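Local coordinates for exodeoxyribonuclease 10 (Escherichia coli, PDB 4FZX), which degrades single- and double-stranded DNA in the 3' to 5' direction, as a magnesium-dependent exonuclease of the DnaQ (DEDDh) family, at residues I5-C10 against G14-I19; Q46-A49 against I53-A56; P129-H132 against A136-D139. All blocks are in the same frame, centred on the assembly; numbering follows the deposited sequence.

Interaction 1 of 3, residues I5-C10 against G14-I19. With NA (sodium ion), chain G; NA (sodium ion), chain E; nucleotides of chain A.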
loop_
_atom_site.group_PDB
_atom_site.type_symbol
_atom_site.label_atom_id
_atom_site.label_comp_id
_atom_site.label_asym_id
_atom_site.label_seq_id
_atom_site.Cartn_x
_atom_site.Cartn_y
_atom_site.Cartn_z
ATOM N N ILE C 5 32.856 -5.821 -8.171
ATOM C CA ILE C 5 33.544 -5.110 -9.252
ATOM C C ILE C 5 33.508 -3.607 -8.982
ATOM O O ILE C 5 32.482 -3.068 -8.562
ATOM C CB ILE C 5 32.844 -5.344 -10.633
ATOM C CG1 ILE C 5 33.164 -6.725 -11.180
ATOM C CG2 ILE C 5 33.339 -4.313 -11.671
ATOM C CD1 ILE C 5 34.222 -6.696 -12.267
ATOM N N ASP C 6 34.605 -2.923 -9.295
ATOM C CA ASP C 6 34.593 -1.469 -9.376
ATOM C C ASP C 6 35.419 -0.972 -10.552
ATOM O O ASP C 6 36.430 -1.572 -10.916
ATOM C CB ASP C 6 35.089 -0.829 -8.073
ATOM C CG ASP C 6 34.956 0.698 -8.078
ATOM O OD1 ASP C 6 33.831 1.209 -7.923
ATOM O OD2 ASP C 6 35.978 1.391 -8.223
ATOM N N THR C 7 35.017 0.187 -11.065
ATOM C CA THR C 7 35.572 0.773 -12.272
ATOM C C THR C 7 35.753 2.280 -12.022
ATOM O O THR C 7 34.814 2.961 -11.666
ATOM C CB THR C 7 34.563 0.607 -13.448
ATOM O OG1 THR C 7 34.435 -0.783 -13.777
ATOM C CG2 THR C 7 35.028 1.342 -14.647
ATOM N N GLU C 8 36.952 2.802 -12.213
ATOM C CA GLU C 8 37.118 4.244 -12.314
ATOM C C GLU C 8 37.236 4.631 -13.785
ATOM O O GLU C 8 37.778 3.872 -14.583
ATOM C CB GLU C 8 38.347 4.718 -11.529
ATOM C CG GLU C 8 38.420 4.219 -10.078
ATOM C CD GLU C 8 37.236 4.676 -9.220
ATOM O OE1 GLU C 8 36.784 5.838 -9.355
ATOM O OE2 GLU C 8 36.768 3.869 -8.390
ATOM N N THR C 9 36.722 5.811 -14.127
ATOM C CA THR C 9 36.395 6.168 -15.504
ATOM C C THR C 9 36.861 7.585 -15.845
ATOM O O THR C 9 37.253 8.360 -14.976
ATOM C CB THR C 9 34.871 6.078 -15.770
ATOM O OG1 THR C 9 34.172 6.894 -14.828
ATOM C CG2 THR C 9 34.362 4.618 -15.658
ATOM N N CYS C 10 36.811 7.917 -17.125
ATOM C CA CYS C 10 37.114 9.259 -17.590
ATOM C C CYS C 10 36.022 10.253 -17.247
ATOM O O CYS C 10 36.173 11.449 -17.462
ATOM C CB CYS C 10 37.345 9.243 -19.100
ATOM S SG CYS C 10 38.734 8.218 -19.589
ATOM N N GLY C 14 31.676 7.268 -19.331
ATOM C CA GLY C 14 32.549 6.101 -19.484
ATOM C C GLY C 14 33.976 6.412 -19.917
ATOM O O GLY C 14 34.499 7.510 -19.672
ATOM N N GLY C 15 34.616 5.431 -20.551
ATOM C CA GLY C 15 36.070 5.420 -20.664
ATOM C C GLY C 15 36.702 4.923 -19.374
ATOM O O GLY C 15 36.507 5.508 -18.315
ATOM N N ILE C 16 37.454 3.836 -19.467
ATOM C CA ILE C 16 37.890 3.099 -18.294
ATOM C C ILE C 16 39.356 3.363 -18.043
ATOM O O ILE C 16 40.181 3.203 -18.957
ATOM C CB ILE C 16 37.729 1.605 -18.519
ATOM C CG1 ILE C 16 36.378 1.322 -19.193
ATOM C CG2 ILE C 16 37.945 0.820 -17.199
ATOM C CD1 ILE C 16 35.157 1.709 -18.324
ATOM N N VAL C 17 39.690 3.759 -16.814
ATOM C CA VAL C 17 41.089 3.975 -16.446
ATOM C C VAL C 17 41.567 2.981 -15.408
ATOM O O VAL C 17 42.771 2.759 -15.263
ATOM C CB VAL C 17 41.364 5.424 -15.960
ATOM C CG1 VAL C 17 41.068 6.412 -17.079
ATOM C CG2 VAL C 17 40.517 5.761 -14.731
ATOM N N GLU C 18 40.625 2.364 -14.701
ATOM C CA GLU C 18 40.958 1.303 -13.756
ATOM C C GLU C 18 39.772 0.348 -13.572
ATOM O O GLU C 18 38.625 0.767 -13.519
ATOM C CB GLU C 18 41.356 1.901 -12.393
ATOM C CG GLU C 18 42.236 0.979 -11.533
ATOM C CD GLU C 18 42.739 1.636 -10.244
ATOM O OE1 GLU C 18 42.100 2.597 -9.752
ATOM O OE2 GLU C 18 43.753 1.151 -9.688
ATOM N N ILE C 19 40.070 -0.928 -13.380
ATOM C CA ILE C 19 39.067 -1.874 -12.943
ATOM C C ILE C 19 39.675 -2.787 -11.889
ATOM O O ILE C 19 40.901 -3.028 -11.876
ATOM C CB ILE C 19 38.573 -2.721 -14.115
ATOM C CG1 ILE C 19 37.381 -3.585 -13.689
ATOM C CG2 ILE C 19 39.729 -3.590 -14.672
ATOM C CD1 ILE C 19 36.678 -4.302 -14.866
HETATM NA NA NA G . 34.975 3.836 -7.032
HETATM NA NA NA E . 31.920 2.575 -8.509
ATOM P P DG A 17 32.213 5.811 -8.360
ATOM O OP1 DG A 17 33.149 4.684 -8.182
ATOM O OP2 DG A 17 31.958 6.705 -7.215
ATOM O "O5'" DG A 17 32.651 6.687 -9.607
ATOM C "C5'" DG A 17 33.004 6.039 -10.813
ATOM C "C4'" DG A 17 33.692 6.978 -11.779
ATOM O "O4'" DG A 17 32.715 7.900 -12.277
ATOM C "C3'" DG A 17 34.812 7.845 -11.217
ATOM O "O3'" DG A 17 36.026 7.121 -11.308
ATOM C "C2'" DG A 17 34.813 9.036 -12.176
ATOM C "C1'" DG A 17 33.338 9.139 -12.551
ATOM N N9 DG A 17 32.619 10.101 -11.749
ATOM C C8 DG A 17 32.028 9.869 -10.531
ATOM N N7 DG A 17 31.446 10.921 -10.044
ATOM C C5 DG A 17 31.656 11.893 -11.017
ATOM C C6 DG A 17 31.238 13.234 -11.039
ATOM O O6 DG A 17 30.565 13.818 -10.177
ATOM N N1 DG A 17 31.669 13.890 -12.196
ATOM C C2 DG A 17 32.407 13.301 -13.213
ATOM N N2 DG A 17 32.744 14.086 -14.262
ATOM N N3 DG A 17 32.813 12.033 -13.191
ATOM C C4 DG A 17 32.395 11.408 -12.063
HETATM O O HOH W 1 32.488 2.172 -10.552
HETATM O O HOH W 2 35.308 6.414 -7.107
HETATM O O HOH W 3 31.927 2.750 -5.994
HETATM O O HOH W 4 30.048 1.188 -8.693
#
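Glu8 and Glu18 form an antiparallel hydrogen-bonded pair, with Glu8 N to Glu18 O at 2.9 Å. Glu8 O accepts two bonds from the same face of its plane: Val17 N at 2.9 Å and Glu18 N at 3.2 Å. Val17 and Glu18 thus both face Glu8, in a classic beta bulge. The two glutamate side chains leave side by side, their carboxylate planes 78° apart. Glu18 runs extended to a salt bridge with Arg135. Glu8 instead bends at chi2 (-61°), turning its carboxylate to metal and DNA. Its OE2 binds one sodium ion at 2.2 Å, and its OE1 takes a very short 2.5 Å hydrogen bond from O3' of DG17 of chain A. Thr9 N grips that same O3' at 3.2 Å. In Asp6, CG lies anti to the backbone N (chi1 -174°); OD1 binds the other sodium ion at 2.4 Å, and OD2 is a longer ligand of the ion on Glu8. On the other face, Ile16 CD1 packs on Thr7 CG2 at 3.7 Å. Buried Thr7 OG1 has no polar partner in the model. This bulged hairpin carries the first two acidic residues of the DEDDh two-metal site, where sodium probably stands in for magnesium.

Interaction 2 of 3, residues Q46-A49 against I53-A56; sequences QAMA and ITEA. With nucleotides of chain A.
Met48, a selenomethionine, carries the packing between 46-49 and 53-56. Its CG rests against the backbone of Ile53, 3.3 Å from Ile53 O. CG lies anti to the backbone N (chi1 -164°) and the chain stays extended to the selenium. This brings SE to 4.0 Å from Thr54 CA, with Thr54 CG2 a little farther off. These contacts are van der Waals in kind, and no hydrogen bond joins the two segments. The Ile53 side chain does not share in them; it packs on Val17 and Glu18 of strand 16-25.

The hydrogen bonds of 53-56 run outside the contact. Thr54 is an N-cap: its OG1 accepts from Met57 N at the start of helix 55-58. Glu55 OE2 takes a bond from Ile43 N.

The contacts to DNA come from 46-49. Gln46 OE1 accepts from N2 of DG17 of chain A at 2.8 Å and, weakly, from N1 of the same base at 3.1 Å. Ala47 CB lies 3.9 Å from C2' of that nucleotide's sugar. The two segments form the turn between helix 45-51 and the short helix 55-58, beside the DNA end held in the active site of this exonuclease.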
loop_
_atom_site.group_PDB
_atom_site.type_symbol
_atom_site.label_atom_id
_atom_site.label_comp_id
_atom_site.label_asym_id
_atom_site.label_seq_id
_atom_site.Cartn_x
_atom_site.Cartn_y
_atom_site.Cartn_z
ATOM N N GLN C 46 37.291 16.669 -13.909
ATOM C CA GLN C 46 36.360 16.352 -12.855
ATOM C C GLN C 46 36.567 14.905 -12.368
ATOM O O GLN C 46 36.646 14.656 -11.173
ATOM C CB GLN C 46 34.924 16.588 -13.346
ATOM C CG GLN C 46 33.853 16.578 -12.259
ATOM C CD GLN C 46 32.497 17.153 -12.739
ATOM O OE1 GLN C 46 31.874 16.637 -13.682
ATOM N NE2 GLN C 46 32.035 18.213 -12.070
ATOM N N ALA C 47 36.722 13.971 -13.302
ATOM C CA ALA C 47 37.019 12.573 -12.959
ATOM C C ALA C 47 38.428 12.443 -12.362
ATOM O O ALA C 47 38.643 11.733 -11.378
ATOM C CB ALA C 47 36.880 11.667 -14.219
HETATM N N MSE C 48 39.389 13.134 -12.953
HETATM C CA MSE C 48 40.752 13.058 -12.447
HETATM C C MSE C 48 40.884 13.610 -11.016
HETATM O O MSE C 48 41.782 13.201 -10.269
HETATM C CB MSE C 48 41.740 13.739 -13.385
HETATM C CG MSE C 48 43.188 13.350 -13.095
HETATM SE SE MSE C 48 44.478 14.220 -14.266
HETATM C CE MSE C 48 43.474 15.860 -14.726
ATOM N N ALA C 49 39.961 14.488 -10.623
ATOM C CA ALA C 49 39.998 15.077 -9.288
ATOM C C ALA C 49 39.489 14.096 -8.256
ATOM O O ALA C 49 39.801 14.208 -7.058
ATOM C CB ALA C 49 39.178 16.365 -9.239
ATOM N N ILE C 53 43.888 9.481 -11.114
ATOM C CA ILE C 53 44.644 8.752 -12.091
ATOM C C ILE C 53 44.892 9.670 -13.261
ATOM O O ILE C 53 43.947 10.203 -13.852
ATOM C CB ILE C 53 43.873 7.489 -12.563
ATOM C CG1 ILE C 53 43.605 6.573 -11.357
ATOM C CG2 ILE C 53 44.663 6.765 -13.668
ATOM C CD1 ILE C 53 42.505 5.540 -11.555
ATOM N N THR C 54 46.169 9.894 -13.558
ATOM C CA THR C 54 46.576 10.855 -14.564
ATOM C C THR C 54 46.708 10.127 -15.894
ATOM O O THR C 54 46.698 8.908 -15.929
ATOM C CB THR C 54 47.949 11.445 -14.214
ATOM O OG1 THR C 54 48.928 10.402 -14.280
ATOM C CG2 THR C 54 47.947 12.052 -12.787
ATOM N N GLU C 55 46.882 10.882 -16.981
ATOM C CA GLU C 55 47.013 10.292 -18.312
ATOM C C GLU C 55 48.320 9.513 -18.420
ATOM O O GLU C 55 48.371 8.455 -19.062
ATOM C CB GLU C 55 46.945 11.375 -19.397
ATOM C CG GLU C 55 45.586 12.094 -19.482
ATOM C CD GLU C 55 44.584 11.379 -20.394
ATOM O OE1 GLU C 55 44.901 10.262 -20.884
ATOM O OE2 GLU C 55 43.478 11.939 -20.619
ATOM N N ALA C 56 49.367 10.016 -17.764
ATOM C CA ALA C 56 50.647 9.347 -17.791
ATOM C C ALA C 56 50.602 8.011 -17.049
ATOM O O ALA C 56 51.340 7.085 -17.386
ATOM C CB ALA C 56 51.750 10.238 -17.244
ATOM P P DG A 17 32.213 5.811 -8.360
ATOM O OP1 DG A 17 33.149 4.684 -8.182
ATOM O OP2 DG A 17 31.958 6.705 -7.215
ATOM O "O5'" DG A 17 32.651 6.687 -9.607
ATOM C "C5'" DG A 17 33.004 6.039 -10.813
ATOM C "C4'" DG A 17 33.692 6.978 -11.779
ATOM O "O4'" DG A 17 32.715 7.900 -12.277
ATOM C "C3'" DG A 17 34.812 7.845 -11.217
ATOM O "O3'" DG A 17 36.026 7.121 -11.308
ATOM C "C2'" DG A 17 34.813 9.036 -12.176
ATOM C "C1'" DG A 17 33.338 9.139 -12.551
ATOM N N9 DG A 17 32.619 10.101 -11.749
ATOM C C8 DG A 17 32.028 9.869 -10.531
ATOM N N7 DG A 17 31.446 10.921 -10.044
ATOM C C5 DG A 17 31.656 11.893 -11.017
ATOM C C6 DG A 17 31.238 13.234 -11.039
ATOM O O6 DG A 17 30.565 13.818 -10.177
ATOM N N1 DG A 17 31.669 13.890 -12.196
ATOM C C2 DG A 17 32.407 13.301 -13.213
ATOM N N2 DG A 17 32.744 14.086 -14.262
ATOM N N3 DG A 17 32.813 12.033 -13.191
ATOM C C4 DG A 17 32.395 11.408 -12.063
#

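Interaction 3 of 3, residues P129-H132 against A136-D139. With NA (sodium ion), chain G.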
loop_
_atom_site.group_PDB
_atom_site.type_symbol
_atom_site.label_atom_id
_atom_site.label_comp_id
_atom_site.label_asym_id
_atom_site.label_seq_id
_atom_site.Cartn_x
_atom_site.Cartn_y
_atom_site.Cartn_z
ATOM N N PRO C 129 47.345 -1.925 0.731
ATOM C CA PRO C 129 48.236 -0.788 0.964
ATOM C C PRO C 129 48.482 -0.004 -0.320
ATOM O O PRO C 129 48.328 -0.548 -1.420
ATOM C CB PRO C 129 49.532 -1.456 1.421
ATOM C CG PRO C 129 49.538 -2.786 0.705
ATOM C CD PRO C 129 48.086 -3.168 0.438
ATOM N N GLY C 130 48.864 1.260 -0.185
ATOM C CA GLY C 130 49.257 2.058 -1.343
ATOM C C GLY C 130 48.098 2.502 -2.230
ATOM O O GLY C 130 48.278 2.732 -3.426
ATOM N N LEU C 131 46.910 2.629 -1.649
ATOM C CA LEU C 131 45.747 3.084 -2.402
ATOM C C LEU C 131 44.945 4.109 -1.603
ATOM O O LEU C 131 45.339 4.496 -0.501
ATOM C CB LEU C 131 44.862 1.896 -2.818
ATOM C CG LEU C 131 45.488 0.857 -3.759
ATOM C CD1 LEU C 131 44.569 -0.360 -3.994
ATOM C CD2 LEU C 131 45.877 1.490 -5.081
ATOM N N HIS C 132 43.866 4.604 -2.185
ATOM C CA HIS C 132 42.984 5.507 -1.477
ATOM C C HIS C 132 41.576 5.356 -2.026
ATOM O O HIS C 132 41.365 4.681 -3.028
ATOM C CB HIS C 132 43.459 6.973 -1.606
ATOM C CG HIS C 132 43.703 7.412 -3.021
ATOM N ND1 HIS C 132 42.680 7.682 -3.908
ATOM C CD2 HIS C 132 44.853 7.602 -3.709
ATOM C CE1 HIS C 132 43.190 7.997 -5.085
ATOM N NE2 HIS C 132 44.506 7.942 -4.996
ATOM N N ALA C 136 40.126 1.737 -7.648
ATOM C CA ALA C 136 39.171 0.662 -7.832
ATOM C C ALA C 136 39.265 -0.436 -6.776
ATOM O O ALA C 136 38.245 -0.811 -6.206
ATOM C CB ALA C 136 39.282 0.077 -9.238
ATOM N N LEU C 137 40.475 -0.956 -6.520
ATOM C CA LEU C 137 40.625 -2.068 -5.575
ATOM C C LEU C 137 40.253 -1.654 -4.164
ATOM O O LEU C 137 39.658 -2.424 -3.413
ATOM C CB LEU C 137 42.050 -2.654 -5.597
ATOM C CG LEU C 137 42.195 -3.973 -4.829
ATOM C CD1 LEU C 137 41.307 -5.072 -5.445
ATOM C CD2 LEU C 137 43.643 -4.446 -4.720
ATOM N N TYR C 138 40.571 -0.412 -3.815
ATOM C CA TYR C 138 40.203 0.123 -2.514
ATOM C C TYR C 138 38.687 0.113 -2.338
ATOM O O TYR C 138 38.167 -0.434 -1.350
ATOM C CB TYR C 138 40.769 1.533 -2.363
ATOM C CG TYR C 138 40.648 2.103 -0.981
ATOM C CD1 TYR C 138 39.418 2.536 -0.494
ATOM C CD2 TYR C 138 41.769 2.233 -0.164
ATOM C CE1 TYR C 138 39.307 3.077 0.772
ATOM C CE2 TYR C 138 41.664 2.772 1.114
ATOM C CZ TYR C 138 40.431 3.198 1.568
ATOM O OH TYR C 138 40.313 3.711 2.842
ATOM N N ASP C 139 37.968 0.640 -3.330
ATOM C CA ASP C 139 36.516 0.702 -3.252
ATOM C C ASP C 139 35.854 -0.677 -3.298
ATOM O O ASP C 139 34.745 -0.856 -2.773
ATOM C CB ASP C 139 35.950 1.578 -4.360
ATOM C CG ASP C 139 36.197 3.073 -4.126
ATOM O OD1 ASP C 139 36.941 3.438 -3.185
ATOM O OD2 ASP C 139 35.669 3.885 -4.921
HETATM NA NA NA G . 34.975 3.836 -7.032
HETATM O O HOH W 2 35.308 6.414 -7.107
#
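The start of helix 136-154, which brings Asp139 to the active site, packs here against the loop that leads into it. Asp139 OD2 binds a sodium ion at 2.2 Å, an ion also held by Asp6 and Glu8. The carboxylate is steadied through OD1, which is hydrogen-bonded to His134 N and His133 ND1.

Tyr138 has CG anti to its backbone N (chi1 -171°), and this puts one face of its ring against the backbone of His132. The His132 carbonyl carbon sits 3.5 Å above the plane on that face, offset toward the rim. His132 O comes within 3.3 Å of Tyr138 CB. Leu131 CB touches the ring at CD2, at 4.1 Å. Leu131 CD1 crosses to Leu137 CB at 3.8 Å. Replacing Tyr138 by an alanine would probably leave the His132 backbone and Leu131 without the ring they pack on, so the loop would be less firmly placed. No hydrogen bond joins the segments. The first bond of the His132 side chain points away from the helix, and that side chain touches Arg52. Ala136 and Leu137 both touch Ala20 of strand 16-25, so helix 136-154 begins between the central sheet and this loop.

How the interactions relate
Interaction 1 is the buried contact, in the hairpin of strands 2-9 and 16-25. Interaction 2 is partly buried and interaction 3 lies at the surface. Backbone hydrogen bonds and metal ligands dominate the first; the other two join their segments by packing alone. Strand 16-25 is common ground: it is half of interaction 1, and residues of interactions 2 and 3 touch it. Interactions 1 and 3 share one sodium ion, and Glu18 OE1 probably accepts a hydrogen bond from Ala136 N at 3.0 Å. Interactions 1 and 2 both meet DG17 of chain A, the first at the sugar, and at the phosphate through the sodium ions, the second mainly at the base. Interactions 2 and 3 do not touch.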